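Local structure of 2S Albumin protein (Dolichos, 6IX1) at residues E15-F18 with K23-R26; S2-A7 with R210-G215. The protein is a hemopexin-fold seed albumin of unsettled molecular role that probably binds small ligands. All coordinates share one frame; numbering follows the deposited sequence.

How the interactions relate
From the N terminus, the chain runs through the loop 2-5 into strand 6-9, the first strand of an antiparallel four-stranded sheet. Interaction 1 then closes a short loop: strands 15-20 and 23-28 of that sheet pair as a beta hairpin. Interaction 2 closes a far longer one, since residues 210-215, near the C terminus, come back to residues 2-7. Interaction 1 is nested inside it. The two touch where Ile4, just before strand 6-9, and Ala7, on it, pack on Phe18. Interaction 1 pairs the two central strands of the first sheet. Interaction 2 sets the loop leading into it against helix 212-215, right after the last strand of the last sheet, 204-211.

Interaction 1. Residues E15-F18 with K23-R26; sequences EVYF and KYVR
Arg26 carries CG anti to its backbone N, runs out extended, and bends at chi3 (53°), which brings NH1 to the carboxylate of Glu15. The Glu15 chain is extended beyond CG and meets it. Arg26 NH1 gives a hydrogen bond to Glu15 OE1 at 2.9 Å, and the same pair forms a salt bridge. The bond is nearly straight (165°) and lies in the guanidinium plane, but it reaches OE1 from above the carboxylate plane. Carboxylate and guanidinium are turned 44° against each other. On its way out the Arg26 chain runs alongside Tyr17. Its CG lies over one face of that ring, toward the rim, and Arg26 CD is 3.6 Å from Tyr17 OH. Tyr24 comes to the edge of the same ring, with Tyr17 CD2 and Tyr24 CD2 4.1 Å apart.

These side chains sit on a beta hairpin of the first sheet of this hemopexin-like fold. Tyr17 and Arg26 are an antiparallel non-hydrogen-bonded pair; Phe18 and Val25 are a hydrogen-bonded one. Phe18 N to Val25 O and Val25 N to Phe18 O both measure 3.0 Å. Tyr24 CA adds a CA-H...O contact to Phe18 O at 3.1 Å. On the sheet face of Phe18 and Val25, Phe18 CB touches Val25 CG2 at 4.1 Å.

With an alanine in place of Arg26, Glu15 would probably lose its cationic mate, and Tyr17 the packing of CG and CD along its ring. Arg26 NH2 has a second partner, Thr40 OG1 on the next strand, 37-44. Tyr17 stacks with the ring of Phe8 from strand 6-9, and Phe18 meets Trp216 edge-to-face.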
# COMPACT_ATOMS: atom_id res chain seq x y z
N GLU A 15 -8.86 -10.48 0.54
CA GLU A 15 -8.47 -9.91 1.84
C GLU A 15 -7.43 -8.78 1.62
O GLU A 15 -6.49 -8.93 0.82
CB GLU A 15 -7.92 -10.98 2.79
CG GLU A 15 -8.95 -12.00 3.10
CD GLU A 15 -8.57 -13.04 4.14
OE1 GLU A 15 -7.76 -12.73 5.02
OE2 GLU A 15 -9.22 -14.12 4.11
N VAL A 16 -7.60 -7.73 2.42
CA VAL A 16 -6.71 -6.56 2.40
C VAL A 16 -6.37 -6.22 3.86
O VAL A 16 -7.19 -6.39 4.78
CB VAL A 16 -7.31 -5.35 1.66
CG1 VAL A 16 -8.65 -4.86 2.29
CG2 VAL A 16 -6.33 -4.18 1.62
N TYR A 17 -5.12 -5.82 4.06
CA TYR A 17 -4.67 -5.27 5.33
C TYR A 17 -4.59 -3.74 5.22
O TYR A 17 -3.98 -3.24 4.28
CB TYR A 17 -3.29 -5.82 5.69
CG TYR A 17 -3.24 -7.29 6.02
CD1 TYR A 17 -3.09 -8.20 5.02
CD2 TYR A 17 -3.39 -7.79 7.31
CE1 TYR A 17 -3.06 -9.56 5.24
CE2 TYR A 17 -3.34 -9.16 7.55
CZ TYR A 17 -3.22 -10.06 6.50
OH TYR A 17 -3.20 -11.42 6.65
N PHE A 18 -5.21 -3.06 6.15
CA PHE A 18 -5.17 -1.60 6.26
C PHE A 18 -4.49 -1.21 7.56
O PHE A 18 -4.91 -1.69 8.61
CB PHE A 18 -6.54 -0.95 6.26
CG PHE A 18 -7.35 -1.07 4.99
CD1 PHE A 18 -6.83 -0.73 3.80
CD2 PHE A 18 -8.67 -1.45 5.00
CE1 PHE A 18 -7.57 -0.78 2.65
CE2 PHE A 18 -9.43 -1.44 3.87
CZ PHE A 18 -8.87 -1.11 2.67
N LYS A 23 -2.06 0.67 14.44
CA LYS A 23 -3.07 -0.39 14.46
C LYS A 23 -3.42 -0.83 13.06
O LYS A 23 -2.96 -0.24 12.06
CB LYS A 23 -4.33 0.12 15.16
CG LYS A 23 -4.07 0.47 16.63
CD LYS A 23 -5.22 1.04 17.40
CE LYS A 23 -4.79 1.65 18.74
NZ LYS A 23 -4.12 2.95 18.52
N TYR A 24 -4.16 -1.91 12.93
CA TYR A 24 -4.57 -2.38 11.60
C TYR A 24 -5.89 -3.14 11.68
O TYR A 24 -6.33 -3.51 12.80
CB TYR A 24 -3.49 -3.28 10.99
CG TYR A 24 -3.45 -4.68 11.52
CD1 TYR A 24 -2.96 -4.97 12.75
CD2 TYR A 24 -4.00 -5.72 10.78
CE1 TYR A 24 -3.09 -6.26 13.28
CE2 TYR A 24 -4.06 -7.02 11.27
CZ TYR A 24 -3.54 -7.30 12.52
OH TYR A 24 -3.62 -8.55 13.04
N VAL A 25 -6.51 -3.35 10.53
CA VAL A 25 -7.64 -4.27 10.31
C VAL A 25 -7.31 -5.13 9.12
O VAL A 25 -6.48 -4.79 8.25
CB VAL A 25 -9.01 -3.61 10.14
CG1 VAL A 25 -9.48 -3.00 11.45
CG2 VAL A 25 -9.03 -2.68 8.99
N ARG A 26 -7.93 -6.29 9.06
CA ARG A 26 -7.94 -7.15 7.89
C ARG A 26 -9.39 -7.20 7.43
O ARG A 26 -10.29 -7.46 8.26
CB ARG A 26 -7.42 -8.54 8.21
CG ARG A 26 -7.45 -9.45 7.02
CD ARG A 26 -6.65 -10.71 7.34
NE ARG A 26 -7.10 -11.33 8.58
CZ ARG A 26 -7.96 -12.29 8.77
NH1 ARG A 26 -8.33 -13.04 7.82
NH2 ARG A 26 -8.26 -12.51 10.01

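Interaction 2. Residues S2-A7 with R210-G215; sequences SYINAA and RPILDG
Ile212 alone, at the start of the short helix 212-215, makes the close contacts of this segment with residues 2-7, although more than 200 residues lie between them in the chain. Both of its branches take part. Ile212 CD1, at the end of the longer branch, meets Tyr3 CB at 3.9 Å and approaches the Tyr3 ring obliquely. The same methyl also comes near Ile4, with Ile212 CD1 and Ile4 CD1 4.4 Å apart. From the shorter branch, Ile212 CG2 touches Ile4 CD1 at 4.3 Å. With Ile212 CG1 anti to its carbonyl carbon (chi1 -70°), CG2 falls anti to the backbone N, and both methyl ends can face Ile4. The backbones stay well apart: the nearest pair of CA atoms, those of Tyr3 and Ile212, is 8.4 Å apart.

Pro211 serves as N-cap of helix 212-215. Asp214 N bonds to Pro211 O at 3.0 Å; this bond closes the first turn, in which Ile212 is the first residue. On the other side, the chain passes from loop into strand 6-9. There a classic beta bulge sets Asn5 and Ala6 both opposite Phe19 of strand 15-20.

The contact sets the loop leading into the first sheet against the helix right after strand 204-211 of the last sheet, consistent with ring closure in the four-bladed beta-propeller of the hemopexin family. Phe186 of strand 182-187 touches both Ile4 and Ile212. The C-terminal tail joins in as well: Tyr3 packs on Pro224 and Ile4 on Leu223. Only 148 Å² is buried between the two segments themselves, and all of the touching atoms are carbon. Between these two segments the contact therefore rests on apolar fit and not on directed bonds.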
# COMPACT_ATOMS: atom_id res chain seq x y z
N SER A 2 -7.32 11.56 10.58
CA SER A 2 -6.48 10.65 9.75
C SER A 2 -7.22 9.37 9.33
O SER A 2 -8.09 8.88 10.09
CB SER A 2 -5.26 10.31 10.51
OG SER A 2 -4.31 9.88 9.61
N TYR A 3 -6.83 8.80 8.20
CA TYR A 3 -7.59 7.67 7.60
C TYR A 3 -6.65 6.48 7.47
O TYR A 3 -6.22 5.96 8.50
CB TYR A 3 -8.40 8.08 6.39
CG TYR A 3 -9.42 9.13 6.76
CD1 TYR A 3 -9.08 10.47 6.85
CD2 TYR A 3 -10.75 8.79 6.92
CE1 TYR A 3 -10.02 11.41 7.21
CE2 TYR A 3 -11.72 9.74 7.22
CZ TYR A 3 -11.36 11.06 7.39
OH TYR A 3 -12.29 12.01 7.74
N ILE A 4 -6.40 6.08 6.24
CA ILE A 4 -5.56 4.89 5.97
C ILE A 4 -4.13 5.32 5.67
O ILE A 4 -3.94 6.13 4.73
CB ILE A 4 -6.21 3.99 4.91
CG1 ILE A 4 -7.58 3.51 5.41
CG2 ILE A 4 -5.33 2.83 4.56
CD1 ILE A 4 -8.45 2.79 4.36
N ASN A 5 -3.16 4.80 6.37
CA ASN A 5 -1.76 5.12 6.18
C ASN A 5 -1.04 4.11 5.30
O ASN A 5 -0.03 4.52 4.72
CB ASN A 5 -1.00 5.22 7.50
CG ASN A 5 -1.61 6.21 8.41
OD1 ASN A 5 -2.26 5.91 9.41
ND2 ASN A 5 -1.29 7.46 8.15
N ALA A 6 -1.49 2.90 5.16
CA ALA A 6 -0.89 1.93 4.27
C ALA A 6 -1.85 0.81 3.98
O ALA A 6 -2.75 0.55 4.83
CB ALA A 6 0.42 1.41 4.86
N ALA A 7 -1.63 0.07 2.93
CA ALA A 7 -2.42 -1.14 2.66
C ALA A 7 -1.60 -2.14 1.88
O ALA A 7 -0.64 -1.76 1.15
CB ALA A 7 -3.65 -0.72 1.88
N ARG A 210 -14.43 9.43 -4.08
CA ARG A 210 -15.47 9.51 -3.05
C ARG A 210 -14.86 9.25 -1.70
O ARG A 210 -13.78 8.73 -1.54
CB ARG A 210 -16.56 8.49 -3.34
CG ARG A 210 -16.07 7.07 -3.25
CD ARG A 210 -16.91 6.03 -3.99
NE ARG A 210 -18.16 5.74 -3.31
CZ ARG A 210 -18.72 4.55 -3.27
NH1 ARG A 210 -18.13 3.48 -3.77
NH2 ARG A 210 -19.87 4.44 -2.67
N PRO A 211 -15.57 9.65 -0.62
CA PRO A 211 -15.11 9.38 0.72
C PRO A 211 -14.98 7.87 1.00
O PRO A 211 -15.84 7.06 0.56
CB PRO A 211 -16.19 9.98 1.63
CG PRO A 211 -16.79 11.08 0.76
CD PRO A 211 -16.82 10.44 -0.63
N ILE A 212 -13.91 7.50 1.64
CA ILE A 212 -13.63 6.08 1.99
C ILE A 212 -14.85 5.51 2.68
O ILE A 212 -15.25 4.40 2.36
CB ILE A 212 -12.42 6.05 2.91
CG1 ILE A 212 -11.12 6.43 2.16
CG2 ILE A 212 -12.28 4.65 3.51
CD1 ILE A 212 -9.93 6.76 3.03
N LEU A 213 -15.40 6.23 3.68
CA LEU A 213 -16.50 5.64 4.48
C LEU A 213 -17.77 5.48 3.66
O LEU A 213 -18.67 4.74 4.08
CB LEU A 213 -16.66 6.48 5.72
CG LEU A 213 -15.49 6.40 6.68
CD1 LEU A 213 -15.84 7.19 7.93
CD2 LEU A 213 -15.16 4.95 6.99
N ASP A 214 -17.90 6.12 2.52
CA ASP A 214 -19.04 5.84 1.65
C ASP A 214 -18.90 4.52 0.91
O ASP A 214 -19.87 3.81 0.69
CB ASP A 214 -19.29 7.01 0.72
CG ASP A 214 -19.73 8.27 1.52
OD1 ASP A 214 -20.27 8.15 2.61
OD2 ASP A 214 -19.50 9.37 1.10
N GLY A 215 -17.68 4.23 0.47
CA GLY A 215 -17.43 2.98 -0.29
C GLY A 215 -17.12 1.77 0.58
O GLY A 215 -17.34 0.64 0.18